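Local atomic coordinates of alcohol dehydrogenase, zinc-containing (Streptococcus pneumoniae serotype 2, PDB entry 5YLN), a protein that binds zinc and probably catalyses the NAD+-dependent oxidation of alcohols, as in other zinc-containing alcohol dehydrogenases. Residues 32-38 with 67-73; 124-128 with 351-355; 198-204 with 217-223; 229-234 with 257-262. All coordinates share one frame; numbering follows the deposited sequence.

How the interactions relate
The four contacts fall into two pairs on opposite sides of the chain's centre. Interactions 1 and 2 have centres 9 Å apart and reach the same mixed sheet of the GroES-like part through its neighbouring strands 33-39 and 127-129; Ile36 N and Glu126 O join them. Interactions 3 and 4 have centres 11 Å apart and touch in the Rossmann-type part, where Val202 and Val221 of the parallel sheet meet the helices. About 40 Å separates the centres of interactions 1 and 3. Interaction 1 closes early in the chain, whereas interaction 2 brings 124-128 together with the C-terminal residues, so the Rossmann-type part, with interactions 3 and 4, is inserted between its two segments.

Interaction 1. Residues 32-38 with 67-73; sequences AIVRIVK and IGIVEEV
Arg35 and Ile69 form a hydrogen-bonded antiparallel pair, and their backbones grip each other twice, Arg35 N to Ile69 O at 2.8 Å and Ile69 N to Arg35 O at 2.9 Å. Beside them the strands close up at Gly68, whose CA sits 3.1 Å from Arg35 O, an approach that depends on the missing side chain. Val34 and Val70 share the buried face here, against Ile88 and Val86 of strand 85-88. Both ends of this antiparallel pairing in the GroES-like domain are classic beta bulges: Val37 and Lys38 both face Ile67, whose O takes both N-H groups, while Glu71 and Glu72 both face Ile33. The opposite, looser side is reached by solvent. There Arg35 bends at its third torsion (chi3 55°), laying its guanidinium alongside Ile69, whose CB lies 3.9 Å above one face, offset toward its edge, and whose CD1 is 3.5 Å from Arg35 NH2. At the guanidinium edge Arg35 NE forms a salt bridge to Glu71 OE2 at 3.0 Å; the oxygen is met on its anti side, with the planes turned 73° apart. Val37 CG2 flanks Ile69 CG1 at 3.9 Å, and the exposed Glu72 carboxylate extends beyond the strands.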
loop_
_atom_site.group_PDB
_atom_site.type_symbol
_atom_site.label_atom_id
_atom_site.label_comp_id
_atom_site.label_asym_id
_atom_site.label_seq_id
_atom_site.Cartn_x
_atom_site.Cartn_y
_atom_site.Cartn_z
ATOM N N ALA A 32 -10.495 29.061 19.661
ATOM C CA ALA A 32 -11.765 29.125 20.436
ATOM C C ALA A 32 -11.901 28.262 21.749
ATOM O O ALA A 32 -11.167 27.288 21.981
ATOM C CB ALA A 32 -12.923 28.780 19.517
ATOM N N ILE A 33 -12.871 28.640 22.591
ATOM C CA ILE A 33 -13.308 27.846 23.740
ATOM C C ILE A 33 -14.714 27.338 23.454
ATOM O O ILE A 33 -15.621 28.126 23.151
ATOM C CB ILE A 33 -13.298 28.647 25.055
ATOM C CG1 ILE A 33 -11.895 29.162 25.417
ATOM C CG2 ILE A 33 -13.912 27.817 26.202
ATOM C CD1 ILE A 33 -10.782 28.114 25.373
ATOM N N VAL A 34 -14.898 26.027 23.570
ATOM C CA VAL A 34 -16.161 25.364 23.273
ATOM C C VAL A 34 -16.708 24.740 24.550
ATOM O O VAL A 34 -15.962 24.130 25.324
ATOM C CB VAL A 34 -15.978 24.305 22.160
ATOM C CG1 VAL A 34 -17.273 23.571 21.888
ATOM C CG2 VAL A 34 -15.470 24.967 20.883
ATOM N N ARG A 35 -18.008 24.910 24.774
ATOM C CA ARG A 35 -18.709 24.209 25.845
ATOM C C ARG A 35 -19.196 22.865 25.315
ATOM O O ARG A 35 -20.012 22.825 24.385
ATOM C CB ARG A 35 -19.886 25.030 26.366
ATOM C CG ARG A 35 -20.805 24.214 27.272
ATOM C CD ARG A 35 -21.755 25.085 28.106
ATOM N NE ARG A 35 -22.565 25.993 27.294
ATOM C CZ ARG A 35 -23.656 25.629 26.624
ATOM N NH1 ARG A 35 -24.062 24.363 26.639
ATOM N NH2 ARG A 35 -24.342 26.531 25.924
ATOM N N ILE A 36 -18.696 21.769 25.896
ATOM C CA ILE A 36 -19.086 20.446 25.419
ATOM C C ILE A 36 -20.552 20.200 25.753
ATOM O O ILE A 36 -20.991 20.402 26.894
ATOM C CB ILE A 36 -18.192 19.346 26.018
ATOM C CG1 ILE A 36 -16.722 19.527 25.635
ATOM C CG2 ILE A 36 -18.671 17.980 25.573
ATOM C CD1 ILE A 36 -16.460 19.510 24.151
ATOM N N VAL A 37 -21.318 19.780 24.750
ATOM C CA VAL A 37 -22.703 19.344 24.932
ATOM C C VAL A 37 -22.787 17.829 25.079
ATOM O O VAL A 37 -23.427 17.332 26.002
ATOM C CB VAL A 37 -23.583 19.845 23.763
ATOM C CG1 VAL A 37 -24.958 19.195 23.792
ATOM C CG2 VAL A 37 -23.710 21.367 23.802
ATOM N N LYS A 38 -22.136 17.082 24.179
ATOM C CA LYS A 38 -22.161 15.627 24.201
ATOM C C LYS A 38 -20.825 15.082 23.722
ATOM O O LYS A 38 -20.170 15.673 22.868
ATOM C CB LYS A 38 -23.286 15.057 23.331
ATOM C CG LYS A 38 -24.640 15.034 24.004
ATOM C CD LYS A 38 -25.746 14.745 22.995
ATOM C CE LYS A 38 -27.109 14.976 23.651
ATOM N NZ LYS A 38 -28.222 14.469 22.829
ATOM N N ILE A 67 -19.531 17.186 20.283
ATOM C CA ILE A 67 -20.197 18.382 19.783
ATOM C C ILE A 67 -20.356 19.342 20.957
ATOM O O ILE A 67 -20.387 18.940 22.132
ATOM C CB ILE A 67 -21.583 18.091 19.163
ATOM C CG1 ILE A 67 -22.482 17.377 20.185
ATOM C CG2 ILE A 67 -21.472 17.296 17.880
ATOM C CD1 ILE A 67 -23.971 17.390 19.839
ATOM N N GLY A 68 -20.485 20.619 20.629
ATOM C CA GLY A 68 -20.699 21.617 21.653
ATOM C C GLY A 68 -21.144 22.951 21.092
ATOM O O GLY A 68 -21.598 23.049 19.950
ATOM N N ILE A 69 -21.004 23.978 21.926
ATOM C CA ILE A 69 -21.456 25.334 21.632
ATOM C C ILE A 69 -20.303 26.290 21.892
ATOM O O ILE A 69 -19.713 26.266 22.980
ATOM C CB ILE A 69 -22.696 25.699 22.475
ATOM C CG1 ILE A 69 -23.897 24.869 21.999
ATOM C CG2 ILE A 69 -22.978 27.208 22.429
ATOM C CD1 ILE A 69 -25.118 25.023 22.841
ATOM N N VAL A 70 -19.958 27.101 20.879
ATOM C CA VAL A 70 -18.876 28.070 21.016
ATOM C C VAL A 70 -19.210 29.048 22.132
ATOM O O VAL A 70 -20.308 29.619 22.173
ATOM C CB VAL A 70 -18.635 28.800 19.685
ATOM C CG1 VAL A 70 -17.604 29.880 19.863
ATOM C CG2 VAL A 70 -18.195 27.813 18.594
ATOM N N GLU A 71 -18.269 29.218 23.067
ATOM C CA GLU A 71 -18.378 30.183 24.155
ATOM C C GLU A 71 -17.576 31.451 23.903
ATOM O O GLU A 71 -17.994 32.535 24.320
ATOM C CB GLU A 71 -17.892 29.555 25.476
ATOM C CG GLU A 71 -18.813 28.500 26.060
ATOM C CD GLU A 71 -19.859 29.093 27.007
ATOM O OE1 GLU A 71 -19.555 30.116 27.662
ATOM O OE2 GLU A 71 -20.977 28.530 27.093
ATOM N N GLU A 72 -16.442 31.331 23.220
ATOM C CA GLU A 72 -15.518 32.432 23.014
ATOM C C GLU A 72 -14.608 32.063 21.856
ATOM O O GLU A 72 -14.303 30.885 21.642
ATOM C CB GLU A 72 -14.704 32.724 24.289
ATOM C CG GLU A 72 -13.721 33.891 24.156
ATOM C CD GLU A 72 -12.961 34.182 25.443
ATOM O OE1 GLU A 72 -12.968 33.310 26.334
ATOM O OE2 GLU A 72 -12.362 35.279 25.565
ATOM N N VAL A 73 -14.199 33.080 21.094
ATOM C CA VAL A 73 -13.261 32.910 19.998
ATOM C C VAL A 73 -12.173 33.959 20.160
ATOM O O VAL A 73 -12.375 34.997 20.795
ATOM C CB VAL A 73 -13.927 33.032 18.600
ATOM C CG1 VAL A 73 -14.910 31.870 18.336
ATOM C CG2 VAL A 73 -14.628 34.405 18.439
#

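Interaction 2. Residues 124-128 with 351-355; sequences QAEYL and NDISE
The Glu126 carboxylate has the branch methyl of Ile353 over one face: Ile353 CG2 is 3.5 Å from both Glu126 CD and Glu126 OE2. Its OE1 is held by the serine next along, Ser354 OG donating to Glu126 OE1 at 2.8 Å, on the anti lone pair, away from the other oxygen. The Asn351 amide stands 76° to the carboxylate, and Ser354 OG lies near the amide plane, accepting a hydrogen bond from Asn351 ND2 at 2.7 Å. With OG anti to the serine's carbonyl carbon (chi1 -58°), the hydroxyl sits between Glu126 and Asn351, in a chain of hydrogen bonds running amide to hydroxyl to carboxylate that fixes its rotation. The other end of the same amide makes an Asx turn, Asn351 OD1 accepting from Ile353 N at 2.9 Å, extended to an Asx motif by Ser354 N at 3.0 Å, and curls 351-354 so that the hydroxyl faces Glu126. Ser354 OG also approaches the Tyr127 ring obliquely, 4.1 Å from CE1. Held by Ser354 OG at OE1 and by Lys6 N at OE2, with the Ile353 methyl over one face, the carboxylate of buried Glu126 is firmly placed. The tail after strand 347-350 packs on Glu126, just before strand 127-129; Glu126 also meets strand 4-12, and Asn351 ND2 bonds to Ile36 O of strand 33-39.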
loop_
_atom_site.group_PDB
_atom_site.type_symbol
_atom_site.label_atom_id
_atom_site.label_comp_id
_atom_site.label_asym_id
_atom_site.label_seq_id
_atom_site.Cartn_x
_atom_site.Cartn_y
_atom_site.Cartn_z
ATOM N N GLN A 124 -13.571 15.127 27.265
ATOM C CA GLN A 124 -14.341 14.601 28.397
ATOM C C GLN A 124 -14.229 15.560 29.580
ATOM O O GLN A 124 -13.585 15.284 30.601
ATOM C CB GLN A 124 -13.874 13.199 28.763
ATOM C CG GLN A 124 -14.390 12.201 27.754
ATOM C CD GLN A 124 -13.620 10.907 27.722
ATOM O OE1 GLN A 124 -12.888 10.605 28.641
ATOM N NE2 GLN A 124 -13.786 10.134 26.653
ATOM N N ALA A 125 -14.875 16.716 29.395
ATOM C CA ALA A 125 -14.862 17.838 30.321
ATOM C C ALA A 125 -15.987 18.780 29.923
ATOM O O ALA A 125 -16.636 18.597 28.889
ATOM C CB ALA A 125 -13.521 18.570 30.296
ATOM N N GLU A 126 -16.167 19.833 30.731
ATOM C CA GLU A 126 -17.238 20.792 30.470
ATOM C C GLU A 126 -16.898 21.729 29.316
ATOM O O GLU A 126 -17.769 22.055 28.500
ATOM C CB GLU A 126 -17.534 21.626 31.711
ATOM C CG GLU A 126 -18.198 20.886 32.853
ATOM C CD GLU A 126 -18.410 21.796 34.072
ATOM O OE1 GLU A 126 -19.167 22.780 33.942
ATOM O OE2 GLU A 126 -17.797 21.544 35.137
ATOM N N TYR A 127 -15.659 22.220 29.274
ATOM C CA TYR A 127 -15.210 23.164 28.265
ATOM C C TYR A 127 -13.923 22.648 27.646
ATOM O O TYR A 127 -13.165 21.898 28.271
ATOM C CB TYR A 127 -14.989 24.580 28.840
ATOM C CG TYR A 127 -16.225 25.198 29.470
ATOM C CD1 TYR A 127 -16.528 24.998 30.824
ATOM C CD2 TYR A 127 -17.092 25.974 28.718
ATOM C CE1 TYR A 127 -17.667 25.569 31.391
ATOM C CE2 TYR A 127 -18.236 26.549 29.282
ATOM C CZ TYR A 127 -18.519 26.342 30.604
ATOM O OH TYR A 127 -19.661 26.920 31.110
ATOM N N LEU A 128 -13.672 23.086 26.417
ATOM C CA LEU A 128 -12.555 22.615 25.617
ATOM C C LEU A 128 -11.896 23.799 24.925
ATOM O O LEU A 128 -12.576 24.585 24.263
ATOM C CB LEU A 128 -13.042 21.590 24.585
ATOM C CG LEU A 128 -12.072 21.179 23.475
ATOM C CD1 LEU A 128 -10.969 20.294 24.051
ATOM C CD2 LEU A 128 -12.829 20.469 22.360
ATOM N N ASN A 351 -23.402 16.524 28.785
ATOM C CA ASN A 351 -22.938 17.474 29.797
ATOM C C ASN A 351 -24.138 17.954 30.614
ATOM O O ASN A 351 -24.852 18.884 30.225
ATOM C CB ASN A 351 -22.204 18.642 29.147
ATOM C CG ASN A 351 -21.655 19.641 30.165
ATOM O OD1 ASN A 351 -21.939 19.550 31.372
ATOM N ND2 ASN A 351 -20.881 20.596 29.687
ATOM N N ASP A 352 -24.347 17.326 31.766
ATOM C CA ASP A 352 -25.409 17.690 32.690
ATOM C C ASP A 352 -24.946 18.696 33.733
ATOM O O ASP A 352 -25.695 18.981 34.668
ATOM C CB ASP A 352 -25.954 16.439 33.398
ATOM C CG ASP A 352 -24.890 15.732 34.252
ATOM O OD1 ASP A 352 -23.701 15.776 33.856
ATOM O OD2 ASP A 352 -25.233 15.131 35.307
ATOM N N ILE A 353 -23.734 19.232 33.605
ATOM C CA ILE A 353 -23.136 20.071 34.638
ATOM C C ILE A 353 -23.159 21.541 34.250
ATOM O O ILE A 353 -23.508 22.389 35.069
ATOM C CB ILE A 353 -21.693 19.599 34.951
ATOM C CG1 ILE A 353 -21.692 18.151 35.462
ATOM C CG2 ILE A 353 -21.031 20.529 35.990
ATOM C CD1 ILE A 353 -20.307 17.544 35.669
ATOM N N SER A 354 -22.814 21.857 33.006
ATOM C CA SER A 354 -22.590 23.240 32.619
ATOM C C SER A 354 -23.906 23.995 32.424
ATOM O O SER A 354 -24.911 23.434 31.978
ATOM C CB SER A 354 -21.767 23.304 31.333
ATOM O OG SER A 354 -20.513 22.643 31.459
ATOM N N GLU A 355 -23.883 25.282 32.765
ATOM C CA GLU A 355 -24.926 26.228 32.399
ATOM C C GLU A 355 -24.461 27.093 31.230
ATOM O O GLU A 355 -23.264 27.337 31.056
ATOM C CB GLU A 355 -25.296 27.120 33.580
ATOM C CG GLU A 355 -26.634 26.789 34.212
ATOM C CD GLU A 355 -26.847 27.542 35.509
ATOM O OE1 GLU A 355 -25.843 27.805 36.212
ATOM O OE2 GLU A 355 -28.011 27.875 35.823
#

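Interaction 3. Residues 198-204 with 217-223; sequences KLIMVDL and ATHKVNS
Thr218 turns OG1 into the crowded position between its own N and carbonyl carbon (chi1 68°), which brings the hydroxyl across to Leu199 N; the amide donates to Thr218 OG1 at 3.0 Å. The same OG1 is 2.6 Å from His219 ND1 and hydrogen-bonded to it. Here the strands begin to pair, and Leu199 O takes two donors: Thr218 N on a lone pair in the carbonyl plane, at 2.9 Å, and His219 N from above that plane. From there 198-203 and 219-222 run parallel, with Val221 N bonded to Met201 O nearly along the C=O axis. At the far end Ser223 N reaches Asp203 O. Asn222, its CG trans to the backbone N (chi1 -163°), offers ND2 to Leu204 O in a weak bond, while OD1 turns to Ser224.

One face carries Ile200, Val202 and Val221: Ile200 CG2 meets Val221 CG2 at 3.6 Å, and Val202 CG1 touches Ser223 CB at 3.7 Å. Helix 226-236 covers this face, while Met201 on the other packs against helix 206-214, the crossover of this beta-alpha-beta unit. Strand 219-222 is the outermost on this side of the Rossmann-type sheet. The buried Asp203 at the end of strand 198-203 holds Arg208 by a salt bridge and accepts a hydrogen bond from Ser180 N, within the glycine-rich turn. An acidic group in that place is consistent with binding the adenosine ribose of NAD+, as in related dehydrogenases, and would probably disfavour the extra 2'-phosphate of NADP+.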
loop_
_atom_site.group_PDB
_atom_site.type_symbol
_atom_site.label_atom_id
_atom_site.label_comp_id
_atom_site.label_asym_id
_atom_site.label_seq_id
_atom_site.Cartn_x
_atom_site.Cartn_y
_atom_site.Cartn_z
ATOM N N LYS A 198 -20.113 -7.914 -1.846
ATOM C CA LYS A 198 -20.002 -8.725 -0.641
ATOM C C LYS A 198 -19.348 -7.908 0.457
ATOM O O LYS A 198 -18.296 -7.288 0.252
ATOM C CB LYS A 198 -19.195 -10.004 -0.895
ATOM C CG LYS A 198 -19.936 -11.022 -1.733
ATOM C CD LYS A 198 -19.217 -12.350 -1.776
ATOM C CE LYS A 198 -20.117 -13.408 -2.386
ATOM N NZ LYS A 198 -20.464 -13.115 -3.800
ATOM N N LEU A 199 -19.994 -7.899 1.610
ATOM C CA LEU A 199 -19.506 -7.273 2.827
ATOM C C LEU A 199 -19.496 -8.374 3.871
ATOM O O LEU A 199 -20.533 -8.679 4.474
ATOM C CB LEU A 199 -20.388 -6.117 3.262
ATOM C CG LEU A 199 -20.038 -4.742 2.738
ATOM C CD1 LEU A 199 -21.174 -3.783 3.071
ATOM C CD2 LEU A 199 -18.762 -4.293 3.372
ATOM N N ILE A 200 -18.331 -8.967 4.068
ATOM C CA ILE A 200 -18.171 -10.133 4.919
ATOM C C ILE A 200 -17.620 -9.660 6.263
ATOM O O ILE A 200 -16.496 -9.151 6.341
ATOM C CB ILE A 200 -17.251 -11.158 4.249
ATOM C CG1 ILE A 200 -17.752 -11.423 2.823
ATOM C CG2 ILE A 200 -17.168 -12.423 5.095
ATOM C CD1 ILE A 200 -16.726 -12.043 1.882
ATOM N N MET A 201 -18.412 -9.779 7.326
ATOM C CA MET A 201 -17.913 -9.447 8.654
ATOM C C MET A 201 -17.291 -10.690 9.269
ATOM O O MET A 201 -17.902 -11.764 9.265
ATOM C CB MET A 201 -19.018 -8.904 9.564
ATOM C CG MET A 201 -18.488 -8.280 10.879
ATOM S SD MET A 201 -17.770 -6.616 10.684
ATOM C CE MET A 201 -18.753 -6.076 9.337
ATOM N N VAL A 202 -16.072 -10.539 9.782
ATOM C CA VAL A 202 -15.327 -11.619 10.425
ATOM C C VAL A 202 -15.054 -11.209 11.863
ATOM O O VAL A 202 -14.560 -10.100 12.109
ATOM C CB VAL A 202 -14.012 -11.919 9.677
ATOM C CG1 VAL A 202 -13.257 -13.096 10.333
ATOM C CG2 VAL A 202 -14.314 -12.222 8.233
ATOM N N ASP A 203 -15.396 -12.094 12.806
ATOM C CA ASP A 203 -15.210 -11.861 14.236
ATOM C C ASP A 203 -15.350 -13.199 14.971
ATOM O O ASP A 203 -15.775 -14.205 14.398
ATOM C CB ASP A 203 -16.208 -10.806 14.740
ATOM C CG ASP A 203 -15.791 -10.175 16.058
ATOM O OD1 ASP A 203 -15.679 -10.913 17.057
ATOM O OD2 ASP A 203 -15.573 -8.946 16.098
ATOM N N LEU A 204 -14.969 -13.202 16.252
ATOM C CA LEU A 204 -15.152 -14.363 17.128
ATOM C C LEU A 204 -16.526 -14.379 17.789
ATOM O O LEU A 204 -17.120 -15.446 17.956
ATOM C CB LEU A 204 -14.074 -14.390 18.216
ATOM C CG LEU A 204 -12.618 -14.167 17.784
ATOM C CD1 LEU A 204 -11.745 -13.776 18.974
ATOM C CD2 LEU A 204 -12.048 -15.401 17.090
ATOM N N ALA A 217 -24.150 -5.928 6.672
ATOM C CA ALA A 217 -23.241 -6.940 6.158
ATOM C C ALA A 217 -24.037 -7.984 5.391
ATOM O O ALA A 217 -25.162 -8.330 5.762
ATOM C CB ALA A 217 -22.458 -7.615 7.287
ATOM N N THR A 218 -23.432 -8.508 4.328
ATOM C CA THR A 218 -24.097 -9.532 3.528
ATOM C C THR A 218 -23.829 -10.935 4.039
ATOM O O THR A 218 -24.692 -11.806 3.885
ATOM C CB THR A 218 -23.678 -9.415 2.054
ATOM O OG1 THR A 218 -22.296 -9.770 1.899
ATOM C CG2 THR A 218 -23.884 -7.962 1.561
ATOM N N HIS A 219 -22.661 -11.177 4.651
ATOM C CA HIS A 219 -22.321 -12.465 5.250
ATOM C C HIS A 219 -21.551 -12.264 6.544
ATOM O O HIS A 219 -20.854 -11.262 6.730
ATOM C CB HIS A 219 -21.434 -13.341 4.358
ATOM C CG HIS A 219 -21.906 -13.457 2.947
ATOM N ND1 HIS A 219 -21.958 -12.377 2.087
ATOM C CD2 HIS A 219 -22.353 -14.526 2.245
ATOM C CE1 HIS A 219 -22.427 -12.777 0.918
ATOM N NE2 HIS A 219 -22.670 -14.075 0.985
ATOM N N LYS A 220 -21.643 -13.255 7.416
ATOM C CA LYS A 220 -20.812 -13.314 8.605
ATOM C C LYS A 220 -19.941 -14.556 8.540
ATOM O O LYS A 220 -20.347 -15.598 8.013
ATOM C CB LYS A 220 -21.646 -13.340 9.895
ATOM C CG LYS A 220 -22.545 -14.572 10.043
ATOM C CD LYS A 220 -23.312 -14.542 11.369
ATOM C CE LYS A 220 -24.301 -15.699 11.451
ATOM N NZ LYS A 220 -24.980 -15.716 12.783
ATOM N N VAL A 221 -18.739 -14.439 9.085
ATOM C CA VAL A 221 -17.829 -15.572 9.192
ATOM C C VAL A 221 -17.239 -15.530 10.587
ATOM O O VAL A 221 -16.679 -14.508 10.985
ATOM C CB VAL A 221 -16.710 -15.523 8.137
ATOM C CG1 VAL A 221 -15.707 -16.646 8.375
ATOM C CG2 VAL A 221 -17.302 -15.600 6.731
ATOM N N ASN A 222 -17.388 -16.617 11.339
ATOM C CA ASN A 222 -16.826 -16.690 12.678
ATOM C C ASN A 222 -15.387 -17.180 12.564
ATOM O O ASN A 222 -15.124 -18.219 11.951
ATOM C CB ASN A 222 -17.661 -17.609 13.570
ATOM C CG ASN A 222 -17.373 -17.402 15.053
ATOM O OD1 ASN A 222 -16.227 -17.439 15.484
ATOM N ND2 ASN A 222 -18.412 -17.141 15.824
ATOM N N SER A 223 -14.453 -16.425 13.134
ATOM C CA SER A 223 -13.035 -16.719 12.983
ATOM C C SER A 223 -12.509 -17.666 14.055
ATOM O O SER A 223 -11.290 -17.763 14.234
ATOM C CB SER A 223 -12.229 -15.421 12.983
ATOM O OG SER A 223 -12.588 -14.613 14.087
#

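Interaction 4. Residues 229-234 with 257-262; sequences AIKEIY and FCQKII
Phe257 enters the groove between the helices and meets Ala229, Ile230 and Ile233 in turn. Its CB and CG carry the ring away from helix 252-261, with CG trans to the backbone N (chi1 -167°). CD1 comes first to Ile230, 4.1 Å from its CG1, and CE1 closes on that same CG1 of Ile230 at 3.7 Å, an oblique approach. At the tip, CZ meets Ala229 CB at 3.8 Å, and CE2 on the other side meets Ile233 CD1 at 3.6 Å; the alanine methyl and the isoleucine end both sit at the ring edge, near its plane. One turn further on, Ile261 continues the apolar seam, its CG2 lying 4.1 Å from Ile230 CG1 and its CB as far from Ile233 CG2. The outer side of the contact is more polar. Tyr234 reaches across, and its OH donates a hydrogen bond to Lys260 O at 3.0 Å, with the carbonyl oxygen near the ring plane, so a backbone oxygen of 257-262 gains a partner from the neighbouring helix. Ile230 CD1 packs on the aliphatic part of Lys260, whose ammonium pairs with Asp256. The axes of segments 229-234 and 257-261 approach to 10.4 Å at 37°, and the helices lie side by side over one face of the parallel sheet, with Val221, Val242 and Ile178 beneath, an arrangement typical of the layered Rossmann fold.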
loop_
_atom_site.group_PDB
_atom_site.type_symbol
_atom_site.label_atom_id
_atom_site.label_comp_id
_atom_site.label_asym_id
_atom_site.label_seq_id
_atom_site.Cartn_x
_atom_site.Cartn_y
_atom_site.Cartn_z
ATOM N N ALA A 229 -12.513 -20.468 8.498
ATOM C CA ALA A 229 -12.945 -19.139 8.078
ATOM C C ALA A 229 -12.292 -18.735 6.763
ATOM O O ALA A 229 -12.956 -18.187 5.872
ATOM C CB ALA A 229 -12.622 -18.112 9.160
ATOM N N ILE A 230 -10.980 -18.967 6.654
ATOM C CA ILE A 230 -10.233 -18.665 5.438
ATOM C C ILE A 230 -10.814 -19.437 4.259
ATOM O O ILE A 230 -11.095 -18.862 3.199
ATOM C CB ILE A 230 -8.735 -18.967 5.646
ATOM C CG1 ILE A 230 -8.152 -17.998 6.688
ATOM C CG2 ILE A 230 -7.964 -18.866 4.341
ATOM C CD1 ILE A 230 -6.808 -18.428 7.301
ATOM N N LYS A 231 -11.036 -20.746 4.441
ATOM C CA LYS A 231 -11.724 -21.539 3.423
ATOM C C LYS A 231 -13.044 -20.894 3.028
ATOM O O LYS A 231 -13.318 -20.677 1.848
ATOM C CB LYS A 231 -11.988 -22.953 3.929
ATOM C CG LYS A 231 -10.810 -23.896 3.837
ATOM C CD LYS A 231 -11.299 -25.349 3.910
ATOM C CE LYS A 231 -10.432 -26.209 4.822
ATOM N NZ LYS A 231 -9.002 -26.170 4.423
ATOM N N GLU A 232 -13.867 -20.570 4.024
ATOM C CA GLU A 232 -15.191 -20.035 3.765
ATOM C C GLU A 232 -15.116 -18.728 2.990
ATOM O O GLU A 232 -15.934 -18.474 2.102
ATOM C CB GLU A 232 -15.926 -19.844 5.091
ATOM C CG GLU A 232 -17.294 -19.223 4.945
ATOM C CD GLU A 232 -18.123 -19.349 6.208
ATOM O OE1 GLU A 232 -17.624 -19.970 7.188
ATOM O OE2 GLU A 232 -19.267 -18.828 6.209
ATOM N N ILE A 233 -14.132 -17.888 3.299
ATOM C CA ILE A 233 -14.027 -16.626 2.585
ATOM C C ILE A 233 -13.577 -16.863 1.145
ATOM O O ILE A 233 -14.054 -16.198 0.216
ATOM C CB ILE A 233 -13.106 -15.661 3.348
ATOM C CG1 ILE A 233 -13.819 -15.193 4.624
ATOM C CG2 ILE A 233 -12.710 -14.468 2.465
ATOM C CD1 ILE A 233 -12.914 -14.489 5.620
ATOM N N TYR A 234 -12.686 -17.837 0.924
ATOM C CA TYR A 234 -12.304 -18.162 -0.448
ATOM C C TYR A 234 -13.458 -18.805 -1.205
ATOM O O TYR A 234 -13.572 -18.629 -2.421
ATOM C CB TYR A 234 -11.055 -19.060 -0.469
ATOM C CG TYR A 234 -9.781 -18.251 -0.472
ATOM C CD1 TYR A 234 -9.393 -17.563 -1.609
ATOM C CD2 TYR A 234 -8.983 -18.149 0.663
ATOM C CE1 TYR A 234 -8.248 -16.802 -1.630
ATOM C CE2 TYR A 234 -7.821 -17.384 0.658
ATOM C CZ TYR A 234 -7.466 -16.702 -0.491
ATOM O OH TYR A 234 -6.314 -15.937 -0.531
ATOM N N PHE A 257 -4.582 -12.734 9.465
ATOM C CA PHE A 257 -5.783 -13.194 8.773
ATOM C C PHE A 257 -5.998 -12.414 7.472
ATOM O O PHE A 257 -6.240 -13.000 6.409
ATOM C CB PHE A 257 -6.990 -13.033 9.698
ATOM C CG PHE A 257 -8.223 -13.746 9.235
ATOM C CD1 PHE A 257 -8.447 -15.074 9.582
ATOM C CD2 PHE A 257 -9.177 -13.090 8.487
ATOM C CE1 PHE A 257 -9.599 -15.729 9.154
ATOM C CE2 PHE A 257 -10.319 -13.726 8.066
ATOM C CZ PHE A 257 -10.537 -15.046 8.386
ATOM N N CYS A 258 -5.902 -11.084 7.548
ATOM C CA CYS A 258 -6.099 -10.237 6.376
ATOM C C CYS A 258 -5.171 -10.628 5.238
ATOM O O CYS A 258 -5.584 -10.648 4.070
ATOM C CB CYS A 258 -5.879 -8.775 6.749
ATOM S SG CYS A 258 -7.278 -8.044 7.580
ATOM N N GLN A 259 -3.912 -10.943 5.552
ATOM C CA GLN A 259 -2.972 -11.201 4.472
ATOM C C GLN A 259 -3.184 -12.584 3.876
ATOM O O GLN A 259 -2.730 -12.837 2.758
ATOM C CB GLN A 259 -1.525 -10.987 4.941
ATOM C CG GLN A 259 -0.957 -12.033 5.841
ATOM C CD GLN A 259 0.504 -11.749 6.202
ATOM O OE1 GLN A 259 1.196 -10.982 5.518
ATOM N NE2 GLN A 259 0.977 -12.373 7.284
ATOM N N LYS A 260 -3.923 -13.453 4.563
ATOM C CA LYS A 260 -4.253 -14.765 4.026
ATOM C C LYS A 260 -5.481 -14.770 3.108
ATOM O O LYS A 260 -5.663 -15.726 2.346
ATOM C CB LYS A 260 -4.451 -15.749 5.180
ATOM C CG LYS A 260 -3.137 -16.037 5.908
ATOM C CD LYS A 260 -3.193 -17.371 6.627
ATOM C CE LYS A 260 -1.795 -17.925 6.923
ATOM N NZ LYS A 260 -0.827 -16.848 7.260
ATOM N N ILE A 261 -6.329 -13.746 3.151
ATOM C CA ILE A 261 -7.578 -13.772 2.397
ATOM C C ILE A 261 -7.603 -12.768 1.265
ATOM O O ILE A 261 -8.543 -12.793 0.459
ATOM C CB ILE A 261 -8.801 -13.554 3.314
ATOM C CG1 ILE A 261 -8.731 -12.185 4.018
ATOM C CG2 ILE A 261 -8.903 -14.694 4.307
ATOM C CD1 ILE A 261 -10.104 -11.617 4.513
ATOM N N ILE A 262 -6.611 -11.889 1.181
ATOM C CA ILE A 262 -6.613 -10.855 0.172
ATOM C C ILE A 262 -6.287 -11.476 -1.182
ATOM O O ILE A 262 -5.445 -12.369 -1.293
ATOM C CB ILE A 262 -5.623 -9.747 0.568
ATOM C CG1 ILE A 262 -5.878 -8.498 -0.256
ATOM C CG2 ILE A 262 -4.178 -10.227 0.482
ATOM C CD1 ILE A 262 -7.229 -7.867 0.024
#